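Local coordinates for protein putative sporulation-specific glycosylase YdhD (Bacillus subtilis subsp. subtilis str. 168, PDB 3CZ8) that probably binds chitin or a related polysaccharide and hydrolyses glycosidic bonds with this family 18 catalytic domain, one piece of a longer protein linked to sporulation, at residues 176-181 with 210-215; 34-39 with 305-310; 150-155 with 169-174. The protein carries 1 engineered substitution. All blocks are in the same frame, centred on the assembly; numbering follows the deposited sequence.

Contact 1 of 3, residues 176-181 with 210-215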
ATOM      1  N   ASN A 176      15.810   4.643 -22.711  1.00 24.71           N
ATOM      2  CA  ASN A 176      16.676   5.498 -21.917  1.00 27.16           C
ATOM      3  C   ASN A 176      17.049   4.774 -20.633  1.00 26.25           C
ATOM      4  O   ASN A 176      18.194   4.835 -20.197  1.00 31.65           O
ATOM      5  CB  ASN A 176      15.993   6.838 -21.601  1.00 17.64           C
ATOM      6  CG  ASN A 176      15.731   7.672 -22.843  1.00 35.87           C
ATOM      7  OD1 ASN A 176      14.638   7.639 -23.410  1.00 31.44           O
ATOM      8  ND2 ASN A 176      16.741   8.418 -23.278  1.00 33.24           N
ATOM      9  N   TYR A 177      16.067   4.102 -20.025  1.00 27.69           N
ATOM     10  CA  TYR A 177      16.274   3.388 -18.762  1.00 19.21           C
ATOM     11  C   TYR A 177      15.532   2.053 -18.703  1.00 23.55           C
ATOM     12  O   TYR A 177      14.438   1.909 -19.242  1.00 23.56           O
ATOM     13  CB  TYR A 177      15.896   4.268 -17.553  1.00 22.69           C
ATOM     14  CG  TYR A 177      16.736   5.528 -17.422  1.00 19.22           C
ATOM     15  CD1 TYR A 177      17.990   5.497 -16.821  1.00 27.67           C
ATOM     16  CD2 TYR A 177      16.271   6.747 -17.916  1.00 24.36           C
ATOM     17  CE1 TYR A 177      18.765   6.654 -16.716  1.00 33.58           C
ATOM     18  CE2 TYR A 177      17.033   7.899 -17.820  1.00 25.82           C
ATOM     19  CZ  TYR A 177      18.274   7.850 -17.218  1.00 36.90           C
ATOM     20  OH  TYR A 177      19.021   9.004 -17.129  1.00 38.50           O
ATOM     21  N   MET A 178      16.136   1.082 -18.026  1.00 23.99           N
ATOM     22  CA  MET A 178      15.551  -0.245 -17.889  1.00 26.18           C
ATOM     23  C   MET A 178      15.291  -0.508 -16.417  1.00 27.48           C
ATOM     24  O   MET A 178      16.224  -0.505 -15.605  1.00 20.93           O
ATOM     25  CB  MET A 178      16.495  -1.303 -18.482  1.00 31.54           C
ATOM     26  CG  MET A 178      16.012  -2.754 -18.430  1.00 49.57           C
ATOM     27  SD  MET A 178      17.185  -3.956 -19.144  1.00 37.23           S
ATOM     28  CE  MET A 178      17.211  -3.382 -20.817  1.00  7.65           C
ATOM     29  N   PHE A 179      14.017  -0.698 -16.075  1.00 18.02           N
ATOM     30  CA  PHE A 179      13.642  -1.043 -14.713  1.00 25.21           C
ATOM     31  C   PHE A 179      13.563  -2.563 -14.644  1.00 25.21           C
ATOM     32  O   PHE A 179      12.656  -3.173 -15.212  1.00 24.05           O
ATOM     33  CB  PHE A 179      12.277  -0.442 -14.315  1.00 18.12           C
ATOM     34  CG  PHE A 179      12.166   1.067 -14.452  1.00 18.57           C
ATOM     35  CD1 PHE A 179      13.281   1.902 -14.407  1.00 35.32           C
ATOM     36  CD2 PHE A 179      10.905   1.649 -14.576  1.00 23.09           C
ATOM     37  CE1 PHE A 179      13.146   3.281 -14.515  1.00 29.39           C
ATOM     38  CE2 PHE A 179      10.761   3.027 -14.678  1.00 36.98           C
ATOM     39  CZ  PHE A 179      11.885   3.840 -14.646  1.00 28.53           C
ATOM     40  N   ILE A 180      14.514  -3.178 -13.956  1.00 25.99           N
ATOM     41  CA  ILE A 180      14.536  -4.630 -13.870  1.00 22.03           C
ATOM     42  C   ILE A 180      13.779  -5.057 -12.635  1.00 20.14           C
ATOM     43  O   ILE A 180      14.139  -4.689 -11.523  1.00 28.64           O
ATOM     44  CB  ILE A 180      15.971  -5.202 -13.869  1.00 32.59           C
ATOM     45  CG1 ILE A 180      16.666  -4.868 -15.189  1.00 35.25           C
ATOM     46  CG2 ILE A 180      15.948  -6.720 -13.648  1.00 22.02           C
ATOM     47  CD1 ILE A 180      18.120  -5.148 -15.171  1.00 39.76           C
ATOM     48  N   MET A 181      12.710  -5.819 -12.837  1.00 24.66           N
ATOM     49  CA  MET A 181      11.859  -6.220 -11.729  1.00 26.07           C
ATOM     50  C   MET A 181      12.419  -7.478 -11.072  1.00 24.70           C
ATOM     51  O   MET A 181      11.953  -8.593 -11.318  1.00 36.12           O
ATOM     52  CB  MET A 181      10.402  -6.351 -12.193  1.00 27.33           C
ATOM     53  CG  MET A 181       9.811  -5.050 -12.791  1.00 37.30           C
ATOM     54  SD  MET A 181       9.730  -3.579 -11.709  1.00 33.24           S
ATOM     55  CE  MET A 181      11.261  -2.780 -11.987  1.00 40.01           C
ATOM     56  N   ALA A 210      26.582  -6.960 -19.232  1.00 38.31           N
ATOM     57  CA  ALA A 210      27.255  -7.456 -20.427  1.00 45.69           C
ATOM     58  C   ALA A 210      26.479  -7.066 -21.679  1.00 41.91           C
ATOM     59  O   ALA A 210      26.923  -7.335 -22.793  1.00 44.92           O
ATOM     60  CB  ALA A 210      27.404  -8.971 -20.354  1.00 43.66           C
ATOM     61  N   GLN A 211      25.326  -6.426 -21.489  1.00 42.64           N
ATOM     62  CA  GLN A 211      24.410  -6.135 -22.585  1.00 40.72           C
ATOM     63  C   GLN A 211      23.903  -4.696 -22.629  1.00 33.31           C
ATOM     64  O   GLN A 211      23.526  -4.208 -23.693  1.00 36.74           O
ATOM     65  CB  GLN A 211      23.224  -7.104 -22.543  1.00 42.12           C
ATOM     66  CG  GLN A 211      23.499  -8.443 -23.208  1.00 53.96           C
ATOM     67  CD  GLN A 211      22.386  -9.439 -22.981  1.00 77.18           C
ATOM     68  OE1 GLN A 211      22.082  -9.797 -21.843  1.00 78.46           O
ATOM     69  NE2 GLN A 211      21.768  -9.897 -24.065  1.00 83.78           N
ATOM     70  N   VAL A 212      23.882  -4.024 -21.477  1.00 35.33           N
ATOM     71  CA  VAL A 212      23.306  -2.674 -21.350  1.00 34.31           C
ATOM     72  C   VAL A 212      24.296  -1.778 -20.585  1.00 24.88           C
ATOM     73  O   VAL A 212      24.921  -2.254 -19.644  1.00 31.99           O
ATOM     74  CB  VAL A 212      21.943  -2.707 -20.567  1.00 36.51           C
ATOM     75  CG1 VAL A 212      21.196  -1.394 -20.700  1.00 29.32           C
ATOM     76  CG2 VAL A 212      21.038  -3.849 -21.048  1.00 43.39           C
ATOM     77  N   PRO A 213      24.456  -0.495 -20.996  1.00 30.99           N
ATOM     78  CA  PRO A 213      25.199   0.463 -20.165  1.00 26.71           C
ATOM     79  C   PRO A 213      24.639   0.550 -18.750  1.00 37.61           C
ATOM     80  O   PRO A 213      23.418   0.622 -18.569  1.00 37.95           O
ATOM     81  CB  PRO A 213      25.014   1.795 -20.901  1.00 29.72           C
ATOM     82  CG  PRO A 213      24.778   1.417 -22.300  1.00 23.02           C
ATOM     83  CD  PRO A 213      24.014   0.123 -22.262  1.00 23.24           C
ATOM     84  N   SER A 214      25.542   0.533 -17.768  1.00 28.56           N
ATOM     85  CA  SER A 214      25.186   0.436 -16.352  1.00 33.51           C
ATOM     86  C   SER A 214      24.325   1.581 -15.809  1.00 30.63           C
ATOM     87  O   SER A 214      23.520   1.376 -14.898  1.00 35.94           O
ATOM     88  CB  SER A 214      26.443   0.253 -15.505  1.00 34.16           C
ATOM     89  OG  SER A 214      27.042  -1.009 -15.781  1.00 27.72           O
ATOM     90  N   ARG A 215      24.461   2.767 -16.393  1.00 31.98           N
ATOM     91  CA  ARG A 215      23.691   3.928 -15.958  1.00 33.43           C
ATOM     92  C   ARG A 215      22.226   3.909 -16.426  1.00 28.70           C
ATOM     93  O   ARG A 215      21.442   4.783 -16.052  1.00 38.33           O
ATOM     94  CB  ARG A 215      24.384   5.227 -16.388  1.00 34.00           C
ATOM     95  CG  ARG A 215      24.177   5.615 -17.848  1.00 45.47           C
ATOM     96  CD  ARG A 215      24.379   7.110 -18.040  1.00 38.40           C
ATOM     97  NE  ARG A 215      23.360   7.667 -18.923  1.00 71.20           N
ATOM     98  CZ  ARG A 215      22.277   8.319 -18.508  1.00 67.28           C
ATOM     99  NH1 ARG A 215      21.408   8.787 -19.392  1.00 83.20           N
ATOM    100  NH2 ARG A 215      22.065   8.518 -17.212  1.00 40.40           N
TER

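Contact 2 of 3, residues 34-39 with 305-310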
ATOM      1  N   SER A  34      15.023  11.793 -10.409  1.00 45.92           N
ATOM      2  CA  SER A  34      14.058  10.775 -10.007  1.00 41.98           C
ATOM      3  C   SER A  34      12.836  10.778 -10.909  1.00 36.14           C
ATOM      4  O   SER A  34      12.640  11.694 -11.706  1.00 34.70           O
ATOM      5  CB  SER A  34      13.646  10.974  -8.545  1.00 45.53           C
ATOM      6  OG  SER A  34      12.887   9.873  -8.073  1.00 60.51           O
ATOM      7  N   SER A  35      12.020   9.737 -10.788  1.00 23.86           N
ATOM      8  CA  SER A  35      10.785   9.653 -11.550  1.00 31.62           C
ATOM      9  C   SER A  35       9.707   8.915 -10.775  1.00 31.06           C
ATOM     10  O   SER A  35       9.999   8.208  -9.814  1.00 33.75           O
ATOM     11  CB  SER A  35      11.015   9.014 -12.928  1.00 27.08           C
ATOM     12  OG  SER A  35      11.616   7.737 -12.814  1.00 33.60           O
ATOM     13  N   ILE A  36       8.459   9.116 -11.187  1.00 30.69           N
ATOM     14  CA  ILE A  36       7.320   8.382 -10.659  1.00 30.46           C
ATOM     15  C   ILE A  36       6.559   7.859 -11.869  1.00 36.31           C
ATOM     16  O   ILE A  36       6.165   8.639 -12.736  1.00 37.62           O
ATOM     17  CB  ILE A  36       6.416   9.292  -9.774  1.00 34.91           C
ATOM     18  CG1 ILE A  36       7.035   9.470  -8.387  1.00 34.88           C
ATOM     19  CG2 ILE A  36       5.005   8.733  -9.641  1.00 38.36           C
ATOM     20  CD1 ILE A  36       6.445  10.617  -7.591  1.00 64.24           C
ATOM     21  N   SER A  37       6.390   6.539 -11.943  1.00 24.75           N
ATOM     22  CA  SER A  37       5.600   5.943 -13.010  1.00 30.41           C
ATOM     23  C   SER A  37       4.210   5.623 -12.482  1.00 32.21           C
ATOM     24  O   SER A  37       4.035   4.693 -11.690  1.00 38.33           O
ATOM     25  CB  SER A  37       6.286   4.696 -13.574  1.00 24.41           C
ATOM     26  OG  SER A  37       7.674   4.925 -13.766  1.00 26.97           O
ATOM     27  N   ILE A  38       3.232   6.362 -12.943  1.00 36.47           N
ATOM     28  CA  ILE A  38       1.874   6.217 -12.504  1.00 38.05           C
ATOM     29  C   ILE A  38       1.136   5.093 -13.196  1.00 39.35           C
ATOM     30  O   ILE A  38       1.048   5.078 -14.373  1.00 30.69           O
ATOM     31  CB  ILE A  38       1.103   7.519 -12.657  1.00 43.00           C
ATOM     32  CG1 ILE A  38       1.754   8.620 -11.866  1.00 30.74           C
ATOM     33  CG2 ILE A  38      -0.286   7.360 -12.196  1.00 45.53           C
ATOM     34  CD1 ILE A  38       1.425   9.900 -12.317  1.00 37.93           C
ATOM     35  N   PHE A  39       0.570   4.178 -12.432  1.00 37.58           N
ATOM     36  CA  PHE A  39      -0.141   3.039 -12.975  1.00 39.46           C
ATOM     37  C   PHE A  39      -1.578   3.384 -13.284  1.00 43.95           C
ATOM     38  O   PHE A  39      -2.105   4.222 -12.667  1.00 51.18           O
ATOM     39  CB  PHE A  39      -0.032   1.838 -12.048  1.00 32.20           C
ATOM     40  CG  PHE A  39       1.219   1.060 -12.235  1.00 40.64           C
ATOM     41  CD1 PHE A  39       1.210  -0.143 -12.875  1.00 32.32           C
ATOM     42  CD2 PHE A  39       2.417   1.547 -11.812  1.00 25.80           C
ATOM     43  CE1 PHE A  39       2.357  -0.814 -13.069  1.00 30.34           C
ATOM     44  CE2 PHE A  39       3.539   0.857 -12.022  1.00 30.50           C
ATOM     45  CZ  PHE A  39       3.505  -0.315 -12.640  1.00 17.75           C
ATOM     46  N   ALA A 305      11.417   1.359  -6.335  1.00 27.22           N
ATOM     47  CA  ALA A 305      10.498   0.856  -5.304  1.00 31.28           C
ATOM     48  C   ALA A 305       9.064   1.350  -5.482  1.00 23.42           C
ATOM     49  O   ALA A 305       8.765   2.086  -6.426  1.00 27.82           O
ATOM     50  CB  ALA A 305      11.013   1.197  -3.917  1.00 22.21           C
ATOM     51  N   TRP A 306       8.182   0.945  -4.570  1.00 25.65           N
ATOM     52  CA  TRP A 306       6.744   1.175  -4.732  1.00 30.90           C
ATOM     53  C   TRP A 306       6.146   2.090  -3.671  1.00 34.95           C
ATOM     54  O   TRP A 306       6.547   2.060  -2.510  1.00 38.79           O
ATOM     55  CB  TRP A 306       6.001  -0.160  -4.720  1.00 27.33           C
ATOM     56  CG  TRP A 306       6.517  -1.144  -5.722  1.00 26.20           C
ATOM     57  CD1 TRP A 306       7.490  -2.092  -5.525  1.00 23.29           C
ATOM     58  CD2 TRP A 306       6.090  -1.284  -7.080  1.00 20.50           C
ATOM     59  NE1 TRP A 306       7.688  -2.810  -6.679  1.00 19.60           N
ATOM     60  CE2 TRP A 306       6.844  -2.333  -7.650  1.00 25.33           C
ATOM     61  CE3 TRP A 306       5.138  -0.624  -7.875  1.00 28.48           C
ATOM     62  CZ2 TRP A 306       6.676  -2.741  -8.977  1.00 21.65           C
ATOM     63  CZ3 TRP A 306       4.977  -1.027  -9.192  1.00 32.53           C
ATOM     64  CH2 TRP A 306       5.743  -2.079  -9.731  1.00 26.87           C
ATOM     65  N   GLN A 307       5.176   2.898  -4.085  1.00 34.80           N
ATOM     66  CA  GLN A 307       4.410   3.726  -3.156  1.00 40.97           C
ATOM     67  C   GLN A 307       2.923   3.684  -3.498  1.00 40.14           C
ATOM     68  O   GLN A 307       2.543   3.535  -4.665  1.00 41.33           O
ATOM     69  CB  GLN A 307       4.934   5.168  -3.129  1.00 39.72           C
ATOM     70  CG  GLN A 307       5.268   5.731  -4.495  1.00 48.05           C
ATOM     71  CD  GLN A 307       5.720   7.181  -4.471  1.00 58.17           C
ATOM     72  OE1 GLN A 307       6.253   7.671  -3.475  1.00 56.35           O
ATOM     73  NE2 GLN A 307       5.518   7.873  -5.587  1.00 39.88           N
ATOM     74  N   LEU A 308       2.091   3.790  -2.468  1.00 46.74           N
ATOM     75  CA  LEU A 308       0.643   3.849  -2.629  1.00 52.14           C
ATOM     76  C   LEU A 308       0.143   5.185  -2.117  1.00 59.26           C
ATOM     77  O   LEU A 308       0.419   5.555  -0.975  1.00 65.35           O
ATOM     78  CB  LEU A 308      -0.048   2.719  -1.861  1.00 57.08           C
ATOM     79  CG  LEU A 308      -0.196   1.308  -2.450  1.00 71.66           C
ATOM     80  CD1 LEU A 308      -0.874   1.325  -3.828  1.00 58.86           C
ATOM     81  CD2 LEU A 308       1.126   0.521  -2.481  1.00 82.84           C
ATOM     82  N   THR A 309      -0.586   5.907  -2.962  1.00 63.79           N
ATOM     83  CA  THR A 309      -1.108   7.218  -2.590  1.00 71.55           C
ATOM     84  C   THR A 309      -2.633   7.243  -2.665  1.00 73.95           C
ATOM     85  O   THR A 309      -3.220   7.090  -3.741  1.00 81.75           O
ATOM     86  CB  THR A 309      -0.469   8.347  -3.438  1.00 73.16           C
ATOM     87  OG1 THR A 309       0.945   8.373  -3.195  1.00 74.95           O
ATOM     88  CG2 THR A 309      -1.057   9.708  -3.081  1.00 79.46           C
ATOM     89  N   LEU A 310      -3.254   7.424  -1.503  1.00 76.46           N
ATOM     90  CA  LEU A 310      -4.708   7.468  -1.366  1.00 74.35           C
ATOM     91  C   LEU A 310      -5.235   8.861  -1.706  1.00 78.66           C
ATOM     92  O   LEU A 310      -4.743   9.865  -1.185  1.00 82.85           O
ATOM     93  CB  LEU A 310      -5.117   7.072   0.058  1.00 71.27           C
ATOM     94  CG  LEU A 310      -5.430   5.614   0.427  1.00 66.86           C
ATOM     95  CD1 LEU A 310      -4.311   4.631   0.094  1.00 57.73           C
ATOM     96  CD2 LEU A 310      -5.766   5.533   1.908  1.00 71.26           C
TER

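Contact 3 of 3, residues 150-155 with 169-174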
ATOM      1  N   ILE A 150      11.273   1.222 -19.360  1.00 24.26           N
ATOM      2  CA  ILE A 150      10.581  -0.052 -19.505  1.00 20.94           C
ATOM      3  C   ILE A 150      10.728  -0.898 -18.239  1.00 23.88           C
ATOM      4  O   ILE A 150      11.790  -0.913 -17.605  1.00 32.83           O
ATOM      5  CB  ILE A 150      11.074  -0.827 -20.762  1.00 23.92           C
ATOM      6  CG1 ILE A 150      10.303  -2.142 -20.941  1.00 19.27           C
ATOM      7  CG2 ILE A 150      12.595  -1.058 -20.706  1.00 22.86           C
ATOM      8  CD1 ILE A 150      10.544  -2.833 -22.256  1.00 19.61           C
ATOM      9  N   ALA A 151       9.643  -1.564 -17.852  1.00 21.35           N
ATOM     10  CA  ALA A 151       9.689  -2.547 -16.780  1.00 23.00           C
ATOM     11  C   ALA A 151       9.833  -3.922 -17.427  1.00 29.85           C
ATOM     12  O   ALA A 151       8.996  -4.316 -18.241  1.00 26.27           O
ATOM     13  CB  ALA A 151       8.427  -2.468 -15.923  1.00 20.57           C
ATOM     14  N   VAL A 152      10.918  -4.622 -17.095  1.00 25.10           N
ATOM     15  CA  VAL A 152      11.172  -5.982 -17.593  1.00 33.30           C
ATOM     16  C   VAL A 152      11.325  -6.963 -16.424  1.00 34.85           C
ATOM     17  O   VAL A 152      11.728  -6.562 -15.327  1.00 35.77           O
ATOM     18  CB  VAL A 152      12.438  -6.071 -18.532  1.00 25.37           C
ATOM     19  CG1 VAL A 152      12.254  -5.253 -19.804  1.00 30.94           C
ATOM     20  CG2 VAL A 152      13.712  -5.670 -17.804  1.00 27.88           C
ATOM     21  N   PRO A 153      10.987  -8.252 -16.642  1.00 38.68           N
ATOM     22  CA  PRO A 153      11.285  -9.233 -15.596  1.00 33.86           C
ATOM     23  C   PRO A 153      12.781  -9.535 -15.542  1.00 27.90           C
ATOM     24  O   PRO A 153      13.478  -9.392 -16.550  1.00 36.23           O
ATOM     25  CB  PRO A 153      10.507 -10.483 -16.039  1.00 37.38           C
ATOM     26  CG  PRO A 153       9.642 -10.052 -17.182  1.00 50.99           C
ATOM     27  CD  PRO A 153      10.313  -8.875 -17.794  1.00 31.13           C
ATOM     28  N   ALA A 154      13.264  -9.931 -14.370  1.00 27.05           N
ATOM     29  CA  ALA A 154      14.670 -10.274 -14.185  1.00 29.06           C
ATOM     30  C   ALA A 154      15.051 -11.503 -15.002  1.00 20.61           C
ATOM     31  O   ALA A 154      14.332 -12.507 -14.998  1.00 35.05           O
ATOM     32  CB  ALA A 154      14.964 -10.507 -12.721  1.00 22.54           C
ATOM     33  N   LYS A 155      16.173 -11.399 -15.709  1.00 34.70           N
ATOM     34  CA  LYS A 155      16.684 -12.479 -16.553  1.00 32.94           C
ATOM     35  C   LYS A 155      18.106 -12.807 -16.150  1.00 29.59           C
ATOM     36  O   LYS A 155      18.894 -11.903 -15.848  1.00 27.81           O
ATOM     37  CB  LYS A 155      16.652 -12.088 -18.040  1.00 26.70           C
ATOM     38  CG  LYS A 155      15.276 -12.157 -18.677  1.00 37.42           C
ATOM     39  CD  LYS A 155      15.299 -11.818 -20.168  1.00 43.00           C
ATOM     40  CE  LYS A 155      15.966 -12.900 -21.000  1.00 39.54           C
ATOM     41  NZ  LYS A 155      15.549 -12.842 -22.427  1.00 49.53           N
ATOM     42  N   GLY A 169      19.667  -6.760 -24.687  1.00 38.73           N
ATOM     43  CA  GLY A 169      20.622  -5.998 -25.492  1.00 27.41           C
ATOM     44  C   GLY A 169      19.926  -5.104 -26.495  1.00 29.67           C
ATOM     45  O   GLY A 169      20.347  -3.967 -26.719  1.00 42.06           O
ATOM     46  N   GLY A 170      18.853  -5.621 -27.089  1.00 25.20           N
ATOM     47  CA  GLY A 170      18.045  -4.869 -28.040  1.00 30.03           C
ATOM     48  C   GLY A 170      17.176  -3.799 -27.397  1.00 34.59           C
ATOM     49  O   GLY A 170      16.991  -2.720 -27.968  1.00 33.84           O
ATOM     50  N   ILE A 171      16.630  -4.106 -26.221  1.00 31.59           N
ATOM     51  CA  ILE A 171      15.829  -3.150 -25.443  1.00 27.47           C
ATOM     52  C   ILE A 171      16.735  -2.072 -24.847  1.00 24.83           C
ATOM     53  O   ILE A 171      16.449  -0.879 -24.964  1.00 29.18           O
ATOM     54  CB  ILE A 171      15.013  -3.856 -24.322  1.00 21.34           C
ATOM     55  CG1 ILE A 171      13.881  -4.702 -24.918  1.00 28.89           C
ATOM     56  CG2 ILE A 171      14.428  -2.846 -23.315  1.00 24.41           C
ATOM     57  CD1 ILE A 171      13.240  -5.656 -23.910  1.00 25.78           C
ATOM     58  N   GLY A 172      17.834  -2.498 -24.225  1.00 24.90           N
ATOM     59  CA  GLY A 172      18.815  -1.577 -23.648  1.00 25.55           C
ATOM     60  C   GLY A 172      19.396  -0.568 -24.626  1.00 35.53           C
ATOM     61  O   GLY A 172      19.820   0.515 -24.223  1.00 42.94           O
ATOM     62  N   ALA A 173      19.401  -0.922 -25.912  1.00 30.87           N
ATOM     63  CA  ALA A 173      19.889  -0.041 -26.970  1.00 30.19           C
ATOM     64  C   ALA A 173      18.888   1.055 -27.329  1.00 32.00           C
ATOM     65  O   ALA A 173      19.283   2.138 -27.765  1.00 39.37           O
ATOM     66  CB  ALA A 173      20.253  -0.855 -28.214  1.00 36.69           C
ATOM     67  N   VAL A 174      17.596   0.776 -27.158  1.00 33.04           N
ATOM     68  CA  VAL A 174      16.561   1.721 -27.589  1.00 36.36           C
ATOM     69  C   VAL A 174      15.860   2.504 -26.467  1.00 35.41           C
ATOM     70  O   VAL A 174      15.266   3.546 -26.732  1.00 43.35           O
ATOM     71  CB  VAL A 174      15.511   1.069 -28.528  1.00 37.82           C
ATOM     72  CG1 VAL A 174      16.187   0.509 -29.760  1.00 44.38           C
ATOM     73  CG2 VAL A 174      14.732  -0.021 -27.809  1.00 41.08           C
TER

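Contact 1 of 3, residues 176-181 with 210-215
Tyr-177 and Arg-215 meet through their polar ends, the tyrosine ring and the guanidinium plane standing almost perpendicular, 85° apart. Tyr-177 OH accepts from Arg-215 NH2 at 3.1 Å, tilted 21° out of the guanidinium plane, and more weakly from Arg-215 NH1 at 3.3 Å, so one phenolic oxygen receives both terminal nitrogens. The arginine curls back to it: CG lies between the backbone N and the carbonyl carbon (chi1 79°), and the chain bends again at chi3. Its carbonyl comes to the same ring at the edge, with Arg-215 O 3.3 Å from Tyr-177 CE1, while Gln-301 NE2 donates to that oxygen. A phenylalanine in place of Tyr-177 would probably leave the guanidinium without its phenolic acceptor and free to swing away. Next along the strand, Met-178 reaches out extended to SD and then turns, bringing CE obliquely against Val-212 CG2 at 3.9 Å. Residues 210-215 are thus held at two points as the chain passes from helix 198-208 into strand 217-220. Strand 177-181 lies between strands 147-153 and 217-220 in the barrel sheet, with Tyr-177 touching Thr-149 and Ile-218, and Met-178 packing on Ile-171 of helix 168-174.

Contact 2 of 3, residues 34-39 with 305-310
Phe-39 and Trp-306 form the aromatic half. Their six-membered rings lie with centroids 5.7 Å apart and planes at 50°, an oblique pairing in which Phe-39 CE2 approaches the tryptophan edge at CZ3, 3.7 Å away. Trp-306 is held in place by its own partners: NE1 donates to Val-221 O, and Phe-13 meets it edge-to-face.

The other half joins an aliphatic chain to an amide. Ile-36 lays CD1 3.5 Å and CG1 3.6 Å from Gln-307 NE2, the side chains crossing at about a right angle. Gln-307 has CG between its backbone N and carbonyl carbon (chi1 42°) and runs extended from there, which carries NE2 over to Ile-36 and to Ser-12 OG, its hydrogen-bond acceptor. No hydrogen bond links the two segments, because strand 9-17 runs between them, antiparallel to both. Asn-245 of the second subunit donates to Trp-306 O.

The arrangement belongs to the TIM-barrel fold of glycosyl hydrolase family 18. The side chain of Phe-39 is about 6 Å from that of Glu-120, the predicted proton donor, and a tryptophan on the last barrel strand is a familiar part of the sugar-binding floor in this family, a role Trp-306 probably shares.

Contact 3 of 3, residues 150-155 with 169-174
Ile-171 drives its side chain from the helix onto the strand, where Ile-150 and Val-152 receive it. From CB, which points toward the strand but stays short of touching it, the side chain forks. With CG1 anti to the carbonyl carbon (chi1 -70°), the CG2 methyl is left anti to the backbone N and faces Ile-150: it comes to 3.7 Å from Ile-150 CG2 and to 4.0 Å from Ile-150 CD1, so it sits against both the branch methyl and the tip of its partner. The other branch leaves through CG1, which makes no close approach of its own, and continues nearly straight (chi2 167°) to CD1. That last methyl, Ile-171 CD1, lies 4.2 Å from both Val-152 CG1 and Ile-150 CD1, a looser touch than the one between the CG2 methyls. Ile-150 therefore meets both branches of Ile-171, while Val-152, on the same side of the sheet with one residue between them, meets CD1 alone.

Ile-150 is arranged to match. Its CG1 arm is anti to the backbone N (chi1 -178°) and extended to CD1, which leaves CG2 between the backbone N and the carbonyl carbon, where it meets Ile-171 CG2. The whole side chain crosses that of Ile-171 at about a right angle. No hydrogen bond spans the two segments; the interaction is wholly apolar, and all three residues are buried.

The contact seats helix 168-174 on strand 147-153 within the beta-alpha-beta unit completed by strand 177-181. Leu-134 of helix 127-143 touches both Ile-150 and Ile-171 from the neighbouring unit, while Met-178 of strand 177-181 packs against both Ile-171 and Val-152, closing the layer between the barrel strands and the helices around them.

How the contacts relate
All three contacts involve the barrel sheet of one family 18 domain. Contact 2 brings together side chains of strands 35-42 and 302-310, from near the two ends of the chain, on either side of strand 9-17; contacts 3 and 1 lie inside the loop it closes, 3 coming before 1. Contacts 1 and 3 are close neighbours, centres about 7 Å apart: strands 147-153 and 177-181 are adjacent, and Phe-179 N and Ile-150 O lie 2.7 Å apart in a probable hydrogen bond. Contact 2 lies about 20 Å from each, centre to centre, yet reaches contact 1 where Phe-179 CE2 packs 3.7 Å from Ser-37 OG. Contacts 1 and 3 lie where barrel strands meet the surrounding helix and loop.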